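Hypothetical protein EF2904 (Enterococcus faecalis, PDB 2AZ4) is of unknown function but has a two-zinc metallo-beta-lactamase fold and may bind RNA and act as an exonuclease. Local coordinates at residues V88-A93 with R99-L104; V241-R246 with V375-S380; L190-H193 with E199-A202. One frame throughout, in Å; residues are numbered along the deposited sequence.

Contact 1. Residues V88-A93 with R99-L104; sequences VFLSHA and RMINYL. With ZN (zinc ion), chain C.
Leu104 sets CG anti to its own backbone N (chi1 -178°), and Val88 turns CG2 anti to its carbonyl carbon, which brings the two side chains tip to tip. The contact belongs to the metallo-beta-lactamase fold. Residues 88-93 run from strand 85-89 into the His-X-His-X-Asp-His zinc motif, and residues 99-104 follow the short helix 95-98. Val88 CG2 meets Leu104 CD1 at 3.6 Å. It lies almost as near Leu104 CD2, so the valine methyl sits against both ends of the leucine fork. The second pair is looser. Leu90 CD2 and Ile101 CG2 are 4.2 Å apart, and the two side chains cross at about a right angle. The whole interface is apolar and buried. Leu110 of the neighbouring strand 110-113 packs on Val88, Ile101 and Leu104. The returning chain is held in a tight 3-10 turn, with Leu104 N bonded to Ile101 O at 3.0 Å.

Beyond Leu90 the chain runs on to the metal. Two residues later His92 binds zinc, together with His94, His167, Asp189 and two waters. The far side of the imidazole is fixed as well: its ND1 donates to Ser91 OG over 2.6 Å, with the hydroxyl oxygen in the ring plane. His92 NE2 then reaches the zinc at 2.3 Å.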
ATOM      1  N   VAL A  88     -13.285   0.577 -12.083  1.00 15.37           N
ATOM      2  CA  VAL A  88     -12.090   1.077 -11.440  1.00 15.02           C
ATOM      3  C   VAL A  88     -11.406  -0.114 -10.778  1.00 15.33           C
ATOM      4  O   VAL A  88     -12.060  -0.976 -10.204  1.00 14.68           O
ATOM      5  CB  VAL A  88     -12.365   2.231 -10.394  1.00 14.11           C
ATOM      6  CG1 VAL A  88     -11.086   2.651  -9.658  1.00 13.61           C
ATOM      7  CG2 VAL A  88     -12.979   3.455 -11.031  1.00 14.43           C
ATOM      8  N   PHE A  89     -10.082  -0.133 -10.856  1.00 15.77           N
ATOM      9  CA  PHE A  89      -9.283  -1.192 -10.254  1.00 15.59           C
ATOM     10  C   PHE A  89      -8.345  -0.596  -9.240  1.00 16.42           C
ATOM     11  O   PHE A  89      -7.856   0.546  -9.401  1.00 16.36           O
ATOM     12  CB  PHE A  89      -8.506  -1.956 -11.338  1.00 16.15           C
ATOM     13  CG  PHE A  89      -9.381  -2.683 -12.291  1.00 15.04           C
ATOM     14  CD1 PHE A  89      -9.620  -4.047 -12.129  1.00 16.81           C
ATOM     15  CD2 PHE A  89      -9.989  -2.017 -13.353  1.00 17.70           C
ATOM     16  CE1 PHE A  89     -10.461  -4.737 -13.022  1.00 17.97           C
ATOM     17  CE2 PHE A  89     -10.843  -2.688 -14.249  1.00 17.99           C
ATOM     18  CZ  PHE A  89     -11.089  -4.050 -14.073  1.00 17.17           C
ATOM     19  N   LEU A  90      -8.056  -1.379  -8.202  1.00 16.71           N
ATOM     20  CA  LEU A  90      -7.209  -0.926  -7.119  1.00 16.83           C
ATOM     21  C   LEU A  90      -6.072  -1.933  -6.903  1.00 16.51           C
ATOM     22  O   LEU A  90      -6.315  -3.077  -6.516  1.00 16.26           O
ATOM     23  CB  LEU A  90      -8.087  -0.764  -5.868  1.00 16.47           C
ATOM     24  CG  LEU A  90      -7.592  -0.350  -4.511  1.00 18.88           C
ATOM     25  CD1 LEU A  90      -6.721   0.922  -4.546  1.00 21.67           C
ATOM     26  CD2 LEU A  90      -8.796  -0.214  -3.546  1.00 17.42           C
ATOM     27  N   SER A  91      -4.844  -1.496  -7.170  1.00 16.23           N
ATOM     28  CA  SER A  91      -3.686  -2.368  -7.121  1.00 16.35           C
ATOM     29  C   SER A  91      -3.496  -2.941  -5.715  1.00 15.74           C
ATOM     30  O   SER A  91      -3.229  -4.121  -5.573  1.00 15.52           O
ATOM     31  CB  SER A  91      -2.404  -1.650  -7.616  1.00 16.49           C
ATOM     32  OG  SER A  91      -1.841  -0.735  -6.674  1.00 17.33           O
ATOM     33  N   HIS A  92      -3.612  -2.088  -4.702  1.00 14.54           N
ATOM     34  CA  HIS A  92      -3.454  -2.483  -3.306  1.00 14.26           C
ATOM     35  C   HIS A  92      -4.010  -1.417  -2.343  1.00 14.57           C
ATOM     36  O   HIS A  92      -4.410  -0.323  -2.762  1.00 15.16           O
ATOM     37  CB  HIS A  92      -1.991  -2.854  -2.976  1.00 14.55           C
ATOM     38  CG  HIS A  92      -1.021  -1.710  -3.087  1.00 15.33           C
ATOM     39  ND1 HIS A  92      -0.821  -1.007  -4.256  1.00 15.96           N
ATOM     40  CD2 HIS A  92      -0.179  -1.163  -2.178  1.00 18.00           C
ATOM     41  CE1 HIS A  92       0.116  -0.093  -4.070  1.00 15.30           C
ATOM     42  NE2 HIS A  92       0.507  -0.152  -2.812  1.00 16.05           N
ATOM     43  N   ALA A  93      -4.006  -1.733  -1.049  1.00 14.38           N
ATOM     44  CA  ALA A  93      -4.671  -0.934  -0.021  1.00 13.93           C
ATOM     45  C   ALA A  93      -4.004   0.393   0.401  1.00 14.66           C
ATOM     46  O   ALA A  93      -4.677   1.288   0.965  1.00 14.74           O
ATOM     47  CB  ALA A  93      -4.936  -1.796   1.206  1.00 14.06           C
ATOM     48  N   ARG A  99      -6.999   6.259  -1.211  1.00 15.43           N
ATOM     49  CA  ARG A  99      -7.530   7.260  -0.282  1.00 14.76           C
ATOM     50  C   ARG A  99      -8.923   7.788  -0.636  1.00 15.26           C
ATOM     51  O   ARG A  99      -9.711   8.081   0.257  1.00 15.90           O
ATOM     52  CB  ARG A  99      -6.564   8.426  -0.130  1.00 13.45           C
ATOM     53  CG  ARG A  99      -6.886   9.332   1.019  1.00 16.37           C
ATOM     54  CD  ARG A  99      -5.850  10.417   1.229  1.00 20.09           C
ATOM     55  NE  ARG A  99      -6.433  11.250   2.254  1.00 28.73           N
ATOM     56  CZ  ARG A  99      -6.761  12.523   2.134  1.00 27.08           C
ATOM     57  NH1 ARG A  99      -6.465  13.238   1.046  1.00 26.86           N
ATOM     58  NH2 ARG A  99      -7.335  13.088   3.169  1.00 29.46           N
ATOM     59  N   MET A 100      -9.230   7.936  -1.919  1.00 15.64           N
ATOM     60  CA  MET A 100     -10.512   8.530  -2.279  1.00 15.62           C
ATOM     61  C   MET A 100     -11.585   7.578  -2.789  1.00 15.59           C
ATOM     62  O   MET A 100     -12.556   8.042  -3.400  1.00 15.39           O
ATOM     63  CB  MET A 100     -10.341   9.746  -3.233  1.00 15.77           C
ATOM     64  CG  MET A 100      -9.954   9.431  -4.680  1.00 16.87           C
ATOM     65  SD  MET A 100     -10.150  10.843  -5.817  1.00 13.96           S
ATOM     66  CE  MET A 100      -9.528  10.083  -7.324  1.00 17.49           C
ATOM     67  N   ILE A 101     -11.461   6.266  -2.540  1.00 15.58           N
ATOM     68  CA  ILE A 101     -12.445   5.341  -3.135  1.00 15.81           C
ATOM     69  C   ILE A 101     -13.902   5.685  -2.730  1.00 16.90           C
ATOM     70  O   ILE A 101     -14.833   5.425  -3.494  1.00 16.39           O
ATOM     71  CB  ILE A 101     -12.153   3.836  -2.888  1.00 15.99           C
ATOM     72  CG1 ILE A 101     -12.074   3.528  -1.375  1.00 14.62           C
ATOM     73  CG2 ILE A 101     -10.885   3.390  -3.670  1.00 15.78           C
ATOM     74  CD1 ILE A 101     -12.247   2.063  -1.091  1.00 16.29           C
ATOM     75  N   ASN A 102     -14.095   6.309  -1.562  1.00 16.73           N
ATOM     76  CA  ASN A 102     -15.466   6.637  -1.142  1.00 16.98           C
ATOM     77  C   ASN A 102     -16.108   7.718  -2.002  1.00 17.75           C
ATOM     78  O   ASN A 102     -17.333   7.894  -1.973  1.00 17.16           O
ATOM     79  CB  ASN A 102     -15.549   7.045   0.321  1.00 16.56           C
ATOM     80  CG  ASN A 102     -15.433   5.868   1.273  1.00 17.12           C
ATOM     81  OD1 ASN A 102     -15.048   6.036   2.447  1.00 17.87           O
ATOM     82  ND2 ASN A 102     -15.804   4.699   0.814  1.00 12.19           N
ATOM     83  N   TYR A 103     -15.285   8.428  -2.772  1.00 17.58           N
ATOM     84  CA  TYR A 103     -15.818   9.415  -3.726  1.00 18.97           C
ATOM     85  C   TYR A 103     -16.187   8.809  -5.083  1.00 18.19           C
ATOM     86  O   TYR A 103     -16.780   9.480  -5.940  1.00 19.42           O
ATOM     87  CB  TYR A 103     -14.822  10.563  -3.926  1.00 19.05           C
ATOM     88  CG  TYR A 103     -14.783  11.572  -2.798  1.00 20.57           C
ATOM     89  CD1 TYR A 103     -15.678  11.508  -1.712  1.00 22.15           C
ATOM     90  CD2 TYR A 103     -13.843  12.603  -2.818  1.00 21.75           C
ATOM     91  CE1 TYR A 103     -15.627  12.469  -0.675  1.00 22.58           C
ATOM     92  CE2 TYR A 103     -13.792  13.555  -1.813  1.00 21.99           C
ATOM     93  CZ  TYR A 103     -14.672  13.489  -0.747  1.00 21.28           C
ATOM     94  OH  TYR A 103     -14.579  14.462   0.239  1.00 21.46           O
ATOM     95  N   LEU A 104     -15.811   7.558  -5.291  1.00 17.49           N
ATOM     96  CA  LEU A 104     -16.170   6.851  -6.519  1.00 17.57           C
ATOM     97  C   LEU A 104     -17.674   6.578  -6.559  1.00 17.89           C
ATOM     98  O   LEU A 104     -18.227   5.990  -5.640  1.00 18.02           O
ATOM     99  CB  LEU A 104     -15.385   5.542  -6.664  1.00 16.68           C
ATOM    100  CG  LEU A 104     -15.653   4.742  -7.961  1.00 18.05           C
ATOM    101  CD1 LEU A 104     -15.340   5.514  -9.289  1.00 17.24           C
ATOM    102  CD2 LEU A 104     -14.999   3.353  -7.962  1.00 17.30           C
TER
HETATM  103 ZN    ZN C 601       2.414   0.596  -1.784  1.00 23.71          ZN
HETATM  104  O   HOH W   1       4.117   1.688  -0.937  1.00 18.85           O
HETATM  105  O   HOH W   2       1.952   2.851  -1.569  1.00 18.61           O

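Contact 2. Residues V241-R246 with V375-S380; sequences VQHLVR and VRLACS
Helix 237-249 passes beside the chain that leaves strand 373-376, and the backbones come nearest at Leu244 and Leu377, whose CA atoms are 8.1 Å apart. The setting is an alpha/beta domain with a six-stranded parallel sheet, in which strand 373-376 is an outermost strand. Its place in the chain, between the zinc ligands Asp189 and His404, is consistent with the beta-CASP domain of metallo-beta-lactamase nucleases.

Leu377 supplies the whole side-chain contact from segment 375-380. Its CB points toward the helix, and CG stands anti to the backbone N (chi1 -171°), so the two methyls of the fork reach two successive helix residues. CD1 touches His243 CB at 3.6 Å and lies obliquely to the imidazole. CD2 rests on the backbone and root of the next residue: it is 4.1 Å from Leu244 CB and equally far from Leu244 N. The leucine therefore packs on the helix surface itself more than on side-chain ends. Leu240, one turn earlier in the helix, and Ile346 of strand 344-348 also touch Leu377. Leu244 turns its own side chain onto Ile271 of helix 265-274.

His243 is steadied from within the helix. Arg246 follows three residues later. Its chain is extended through chi2 and then bends at chi3 (54°), which brings the guanidinium back to the imidazole. Its NH1 forms a salt bridge with Glu250. Arg246 NH2 donates to His243 ND1 over 3.0 Å, and the nitrogen is tilted 18° from the imidazole plane.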
ATOM      1  N   VAL A 241      12.979 -11.157   9.658  1.00 18.55           N
ATOM      2  CA  VAL A 241      12.512 -12.009  10.777  1.00 20.54           C
ATOM      3  C   VAL A 241      13.667 -12.721  11.513  1.00 20.31           C
ATOM      4  O   VAL A 241      13.603 -12.879  12.734  1.00 20.92           O
ATOM      5  CB  VAL A 241      11.411 -13.017  10.369  1.00 20.56           C
ATOM      6  CG1 VAL A 241      10.962 -13.838  11.598  1.00 22.96           C
ATOM      7  CG2 VAL A 241      10.220 -12.262   9.832  1.00 23.54           C
ATOM      8  N   GLN A 242      14.703 -13.124  10.779  1.00 19.77           N
ATOM      9  CA  GLN A 242      15.916 -13.721  11.388  1.00 20.12           C
ATOM     10  C   GLN A 242      16.633 -12.741  12.312  1.00 20.05           C
ATOM     11  O   GLN A 242      17.099 -13.116  13.400  1.00 20.20           O
ATOM     12  CB  GLN A 242      16.869 -14.236  10.300  1.00 19.88           C
ATOM     13  CG  GLN A 242      16.233 -15.376   9.442  1.00 21.10           C
ATOM     14  CD  GLN A 242      15.994 -16.628  10.256  1.00 25.39           C
ATOM     15  OE1 GLN A 242      14.876 -17.127  10.338  1.00 28.75           O
ATOM     16  NE2 GLN A 242      17.042 -17.130  10.875  1.00 23.47           N
ATOM     17  N   HIS A 243      16.696 -11.477  11.890  1.00 20.20           N
ATOM     18  CA  HIS A 243      17.211 -10.404  12.736  1.00 19.88           C
ATOM     19  C   HIS A 243      16.366 -10.233  14.008  1.00 19.99           C
ATOM     20  O   HIS A 243      16.911 -10.122  15.110  1.00 20.38           O
ATOM     21  CB  HIS A 243      17.297  -9.084  11.950  1.00 19.93           C
ATOM     22  CG  HIS A 243      18.566  -8.918  11.174  1.00 21.29           C
ATOM     23  ND1 HIS A 243      19.792  -8.755  11.784  1.00 20.99           N
ATOM     24  CD2 HIS A 243      18.796  -8.838   9.840  1.00 21.65           C
ATOM     25  CE1 HIS A 243      20.729  -8.608  10.862  1.00 22.58           C
ATOM     26  NE2 HIS A 243      20.151  -8.648   9.674  1.00 22.63           N
ATOM     27  N   LEU A 244      15.045 -10.237  13.862  1.00 20.23           N
ATOM     28  CA  LEU A 244      14.143 -10.189  15.022  1.00 20.69           C
ATOM     29  C   LEU A 244      14.403 -11.357  15.984  1.00 20.90           C
ATOM     30  O   LEU A 244      14.466 -11.152  17.197  1.00 21.07           O
ATOM     31  CB  LEU A 244      12.682 -10.172  14.581  1.00 20.56           C
ATOM     32  CG  LEU A 244      11.663  -9.985  15.716  1.00 23.54           C
ATOM     33  CD1 LEU A 244      10.582  -9.014  15.292  1.00 25.45           C
ATOM     34  CD2 LEU A 244      11.035 -11.334  16.103  1.00 25.63           C
ATOM     35  N   VAL A 245      14.564 -12.568  15.438  1.00 20.85           N
ATOM     36  CA  VAL A 245      14.906 -13.747  16.238  1.00 20.97           C
ATOM     37  C   VAL A 245      16.208 -13.513  16.987  1.00 21.59           C
ATOM     38  O   VAL A 245      16.265 -13.699  18.209  1.00 22.46           O
ATOM     39  CB  VAL A 245      15.014 -15.066  15.406  1.00 20.59           C
ATOM     40  CG1 VAL A 245      15.549 -16.215  16.296  1.00 20.86           C
ATOM     41  CG2 VAL A 245      13.674 -15.463  14.793  1.00 20.91           C
ATOM     42  N   ARG A 246      17.247 -13.119  16.255  1.00 21.61           N
ATOM     43  CA  ARG A 246      18.537 -12.779  16.860  1.00 22.31           C
ATOM     44  C   ARG A 246      18.367 -11.768  18.006  1.00 22.40           C
ATOM     45  O   ARG A 246      18.899 -11.957  19.100  1.00 22.20           O
ATOM     46  CB  ARG A 246      19.505 -12.199  15.822  1.00 22.25           C
ATOM     47  CG  ARG A 246      20.882 -11.776  16.452  1.00 23.26           C
ATOM     48  CD  ARG A 246      21.821 -11.135  15.449  1.00 22.06           C
ATOM     49  NE  ARG A 246      21.183 -10.012  14.759  1.00 22.61           N
ATOM     50  CZ  ARG A 246      21.128  -8.759  15.214  1.00 24.86           C
ATOM     51  NH1 ARG A 246      21.685  -8.424  16.378  1.00 22.86           N
ATOM     52  NH2 ARG A 246      20.504  -7.833  14.497  1.00 22.09           N
ATOM     53  N   VAL A 375      15.316   0.374  17.830  1.00 22.89           N
ATOM     54  CA  VAL A 375      15.940  -0.324  16.717  1.00 23.24           C
ATOM     55  C   VAL A 375      15.058  -0.223  15.503  1.00 23.05           C
ATOM     56  O   VAL A 375      13.911  -0.652  15.527  1.00 22.61           O
ATOM     57  CB  VAL A 375      16.270  -1.797  17.059  1.00 24.00           C
ATOM     58  CG1 VAL A 375      16.815  -2.529  15.829  1.00 23.93           C
ATOM     59  CG2 VAL A 375      17.304  -1.848  18.164  1.00 24.14           C
ATOM     60  N   ARG A 376      15.604   0.371  14.449  1.00 22.67           N
ATOM     61  CA  ARG A 376      14.942   0.424  13.176  1.00 23.00           C
ATOM     62  C   ARG A 376      15.182  -0.881  12.410  1.00 23.17           C
ATOM     63  O   ARG A 376      16.320  -1.217  12.041  1.00 23.06           O
ATOM     64  CB  ARG A 376      15.414   1.631  12.376  1.00 23.38           C
ATOM     65  CG  ARG A 376      14.523   1.922  11.174  1.00 26.29           C
ATOM     66  CD  ARG A 376      14.921   3.191  10.443  1.00 29.33           C
ATOM     67  NE  ARG A 376      14.194   3.258   9.176  1.00 32.34           N
ATOM     68  CZ  ARG A 376      12.986   3.798   9.037  1.00 33.82           C
ATOM     69  NH1 ARG A 376      12.377   4.345  10.087  1.00 32.41           N
ATOM     70  NH2 ARG A 376      12.387   3.792   7.847  1.00 33.96           N
ATOM     71  N   LEU A 377      14.107  -1.636  12.199  1.00 22.28           N
ATOM     72  CA  LEU A 377      14.224  -2.892  11.459  1.00 22.20           C
ATOM     73  C   LEU A 377      13.276  -2.811  10.266  1.00 22.02           C
ATOM     74  O   LEU A 377      12.139  -3.285  10.322  1.00 22.44           O
ATOM     75  CB  LEU A 377      13.939  -4.103  12.376  1.00 22.25           C
ATOM     76  CG  LEU A 377      14.210  -5.523  11.847  1.00 22.73           C
ATOM     77  CD1 LEU A 377      15.724  -5.801  11.708  1.00 24.99           C
ATOM     78  CD2 LEU A 377      13.531  -6.553  12.752  1.00 22.37           C
ATOM     79  N   ALA A 378      13.748  -2.165   9.204  1.00 21.66           N
ATOM     80  CA  ALA A 378      12.903  -1.828   8.066  1.00 21.72           C
ATOM     81  C   ALA A 378      13.203  -2.700   6.854  1.00 21.29           C
ATOM     82  O   ALA A 378      14.338  -3.097   6.631  1.00 21.42           O
ATOM     83  CB  ALA A 378      13.046  -0.338   7.704  1.00 21.79           C
ATOM     84  N   CYS A 379      12.177  -2.981   6.070  1.00 20.22           N
ATOM     85  CA  CYS A 379      12.367  -3.632   4.784  1.00 19.60           C
ATOM     86  C   CYS A 379      11.386  -3.002   3.798  1.00 18.94           C
ATOM     87  O   CYS A 379      10.155  -3.129   3.951  1.00 18.79           O
ATOM     88  CB  CYS A 379      12.137  -5.137   4.917  1.00 19.52           C
ATOM     89  SG  CYS A 379      12.384  -6.054   3.376  1.00 21.81           S
ATOM     90  N   SER A 380      11.927  -2.290   2.817  1.00 17.87           N
ATOM     91  CA  SER A 380      11.109  -1.587   1.843  1.00 17.85           C
ATOM     92  C   SER A 380      10.125  -2.498   1.120  1.00 17.28           C
ATOM     93  O   SER A 380      10.448  -3.618   0.738  1.00 16.88           O
ATOM     94  CB  SER A 380      11.973  -0.863   0.808  1.00 18.06           C
ATOM     95  OG  SER A 380      11.127  -0.151  -0.084  1.00 20.29           O
TER

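Contact 3. Residues L190-H193 with E199-A202; sequences LRLH and ETLA
Thr200 OG1 donates a hydrogen bond to Arg191 O, 2.7 Å away, and the donor lies nearly on the line of the carbonyl bond (C=O...donor angle 166°). The threonine methyl completes the grip. Thr200 CG2 presses on Leu192 CD2 at 3.4 Å, tighter than usual van der Waals contact, and on Leu190 CD2 at 3.8 Å. Both leucines cross the threonine obliquely. Leu192 CD2 also meets Leu201 CD2 at 3.7 Å, so the end of Leu192 lies against two successive residues of helix 197-207. Thr200 can do both jobs because OG1 is anti to its carbonyl carbon while CG2 is anti to its backbone N (chi1 -67°).

Farther out, Ile391 of helix 385-395 packs on Leu190 and Leu192, and Leu394 of the same helix packs on Leu201. The side chain of Arg191 points away, with salt bridges to Asp166 through NE and to Glu237 through NH2.

The loop directly follows the zinc ligand Asp189, and Asp166 precedes the zinc ligand His167. This places the contact close behind the metal site of the metallo-beta-lactamase fold, with the side chain of Arg191 about 5 Å from that of His167. Asp166 N also bonds to Thr200 OG1. The buried hydroxyl thus gives its proton to one loop and accepts one from the other. Two bonds on one oxygen probably fix its rotation, and they tie both ligand-bearing loops to the helix.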
ATOM      1  N   LEU A 190       5.635  -2.816  -6.344  1.00 16.80           N
ATOM      2  CA  LEU A 190       6.206  -4.167  -6.320  1.00 16.86           C
ATOM      3  C   LEU A 190       7.701  -4.276  -6.022  1.00 16.16           C
ATOM      4  O   LEU A 190       8.444  -3.315  -6.115  1.00 16.16           O
ATOM      5  CB  LEU A 190       5.933  -4.959  -7.598  1.00 17.30           C
ATOM      6  CG  LEU A 190       6.022  -4.469  -9.051  1.00 19.41           C
ATOM      7  CD1 LEU A 190       6.833  -3.220  -9.371  1.00 17.52           C
ATOM      8  CD2 LEU A 190       6.357  -5.602  -9.976  1.00 17.82           C
ATOM      9  N   ARG A 191       8.127  -5.486  -5.694  1.00 16.06           N
ATOM     10  CA  ARG A 191       9.522  -5.741  -5.295  1.00 16.17           C
ATOM     11  C   ARG A 191       9.857  -7.187  -5.609  1.00 16.36           C
ATOM     12  O   ARG A 191       8.977  -7.957  -6.006  1.00 16.99           O
ATOM     13  CB  ARG A 191       9.710  -5.456  -3.791  1.00 15.22           C
ATOM     14  CG  ARG A 191       8.829  -6.346  -2.896  1.00 15.37           C
ATOM     15  CD  ARG A 191       9.082  -6.107  -1.408  1.00 16.98           C
ATOM     16  NE  ARG A 191       8.101  -6.797  -0.573  1.00 17.62           N
ATOM     17  CZ  ARG A 191       8.047  -6.728   0.756  1.00 16.85           C
ATOM     18  NH1 ARG A 191       8.907  -5.987   1.425  1.00 15.08           N
ATOM     19  NH2 ARG A 191       7.120  -7.405   1.416  1.00 16.17           N
ATOM     20  N   LEU A 192      11.120  -7.554  -5.405  1.00 16.84           N
ATOM     21  CA  LEU A 192      11.591  -8.914  -5.630  1.00 17.28           C
ATOM     22  C   LEU A 192      12.268  -9.515  -4.390  1.00 18.27           C
ATOM     23  O   LEU A 192      12.894 -10.589  -4.476  1.00 19.13           O
ATOM     24  CB  LEU A 192      12.588  -8.919  -6.807  1.00 17.25           C
ATOM     25  CG  LEU A 192      11.992  -8.976  -8.229  1.00 15.56           C
ATOM     26  CD1 LEU A 192      13.082  -8.827  -9.286  1.00 17.54           C
ATOM     27  CD2 LEU A 192      11.244 -10.299  -8.427  1.00 16.87           C
ATOM     28  N   HIS A 193      12.152  -8.836  -3.250  1.00 17.62           N
ATOM     29  CA  HIS A 193      12.769  -9.311  -2.015  1.00 18.18           C
ATOM     30  C   HIS A 193      11.768  -9.549  -0.858  1.00 18.27           C
ATOM     31  O   HIS A 193      12.156  -9.596   0.307  1.00 17.48           O
ATOM     32  CB  HIS A 193      13.885  -8.345  -1.582  1.00 18.04           C
ATOM     33  CG  HIS A 193      13.387  -7.005  -1.142  1.00 19.58           C
ATOM     34  ND1 HIS A 193      13.167  -5.963  -2.017  1.00 20.08           N
ATOM     35  CD2 HIS A 193      13.052  -6.540   0.087  1.00 20.61           C
ATOM     36  CE1 HIS A 193      12.732  -4.911  -1.348  1.00 19.97           C
ATOM     37  NE2 HIS A 193      12.655  -5.234  -0.070  1.00 20.92           N
ATOM     38  N   GLU A 199       5.846 -14.454  -7.068  1.00 21.22           N
ATOM     39  CA  GLU A 199       4.655 -13.810  -7.667  1.00 22.00           C
ATOM     40  C   GLU A 199       5.057 -12.679  -8.592  1.00 20.49           C
ATOM     41  O   GLU A 199       4.438 -12.501  -9.632  1.00 21.00           O
ATOM     42  CB  GLU A 199       3.681 -13.239  -6.639  1.00 21.32           C
ATOM     43  CG  GLU A 199       3.113 -14.188  -5.646  1.00 24.02           C
ATOM     44  CD  GLU A 199       2.174 -13.465  -4.674  1.00 25.60           C
ATOM     45  OE1 GLU A 199       2.449 -12.295  -4.312  1.00 30.45           O
ATOM     46  OE2 GLU A 199       1.154 -14.056  -4.289  1.00 31.44           O
ATOM     47  N   THR A 200       6.073 -11.907  -8.205  1.00 20.29           N
ATOM     48  CA  THR A 200       6.595 -10.846  -9.071  1.00 19.79           C
ATOM     49  C   THR A 200       7.211 -11.495 -10.329  1.00 20.00           C
ATOM     50  O   THR A 200       6.945 -11.055 -11.451  1.00 18.01           O
ATOM     51  CB  THR A 200       7.600  -9.911  -8.360  1.00 20.25           C
ATOM     52  OG1 THR A 200       6.922  -9.156  -7.341  1.00 21.78           O
ATOM     53  CG2 THR A 200       8.243  -8.896  -9.346  1.00 18.81           C
ATOM     54  N   LEU A 201       8.012 -12.539 -10.131  1.00 19.19           N
ATOM     55  CA  LEU A 201       8.590 -13.277 -11.264  1.00 19.84           C
ATOM     56  C   LEU A 201       7.522 -13.799 -12.227  1.00 19.73           C
ATOM     57  O   LEU A 201       7.654 -13.610 -13.434  1.00 20.42           O
ATOM     58  CB  LEU A 201       9.466 -14.435 -10.788  1.00 19.37           C
ATOM     59  CG  LEU A 201      10.754 -14.006 -10.077  1.00 19.88           C
ATOM     60  CD1 LEU A 201      11.583 -15.257  -9.747  1.00 21.06           C
ATOM     61  CD2 LEU A 201      11.575 -13.035 -10.944  1.00 21.75           C
ATOM     62  N   ALA A 202       6.485 -14.451 -11.694  1.00 20.09           N
ATOM     63  CA  ALA A 202       5.371 -14.937 -12.503  1.00 20.75           C
ATOM     64  C   ALA A 202       4.662 -13.799 -13.227  1.00 20.71           C
ATOM     65  O   ALA A 202       4.181 -13.980 -14.353  1.00 21.50           O
ATOM     66  CB  ALA A 202       4.391 -15.727 -11.656  1.00 21.38           C
TER

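Contacts 1 and 3 both lie near one zinc site: His92 of contact 1 binds the zinc ion that is also held by Asp189, the residue just before contact 3. Their centres are 23 Å apart, and their nearest atoms are about 7 Å apart, without touching. The side chain of Leu190 in contact 3 is about 9 Å from a zinc ion. The packed residues of contact 2 lie away from the metal. Its centre is 31 Å from that of contact 1. It does reach contact 3 through the end of segment 375-380: Ser380 O is 2.9 Å from Arg191 NH1, probably a hydrogen bond, and Cys379 SG packs on His193 CD2. The loop of contact 3 thus meets the chain that leaves the parallel sheet.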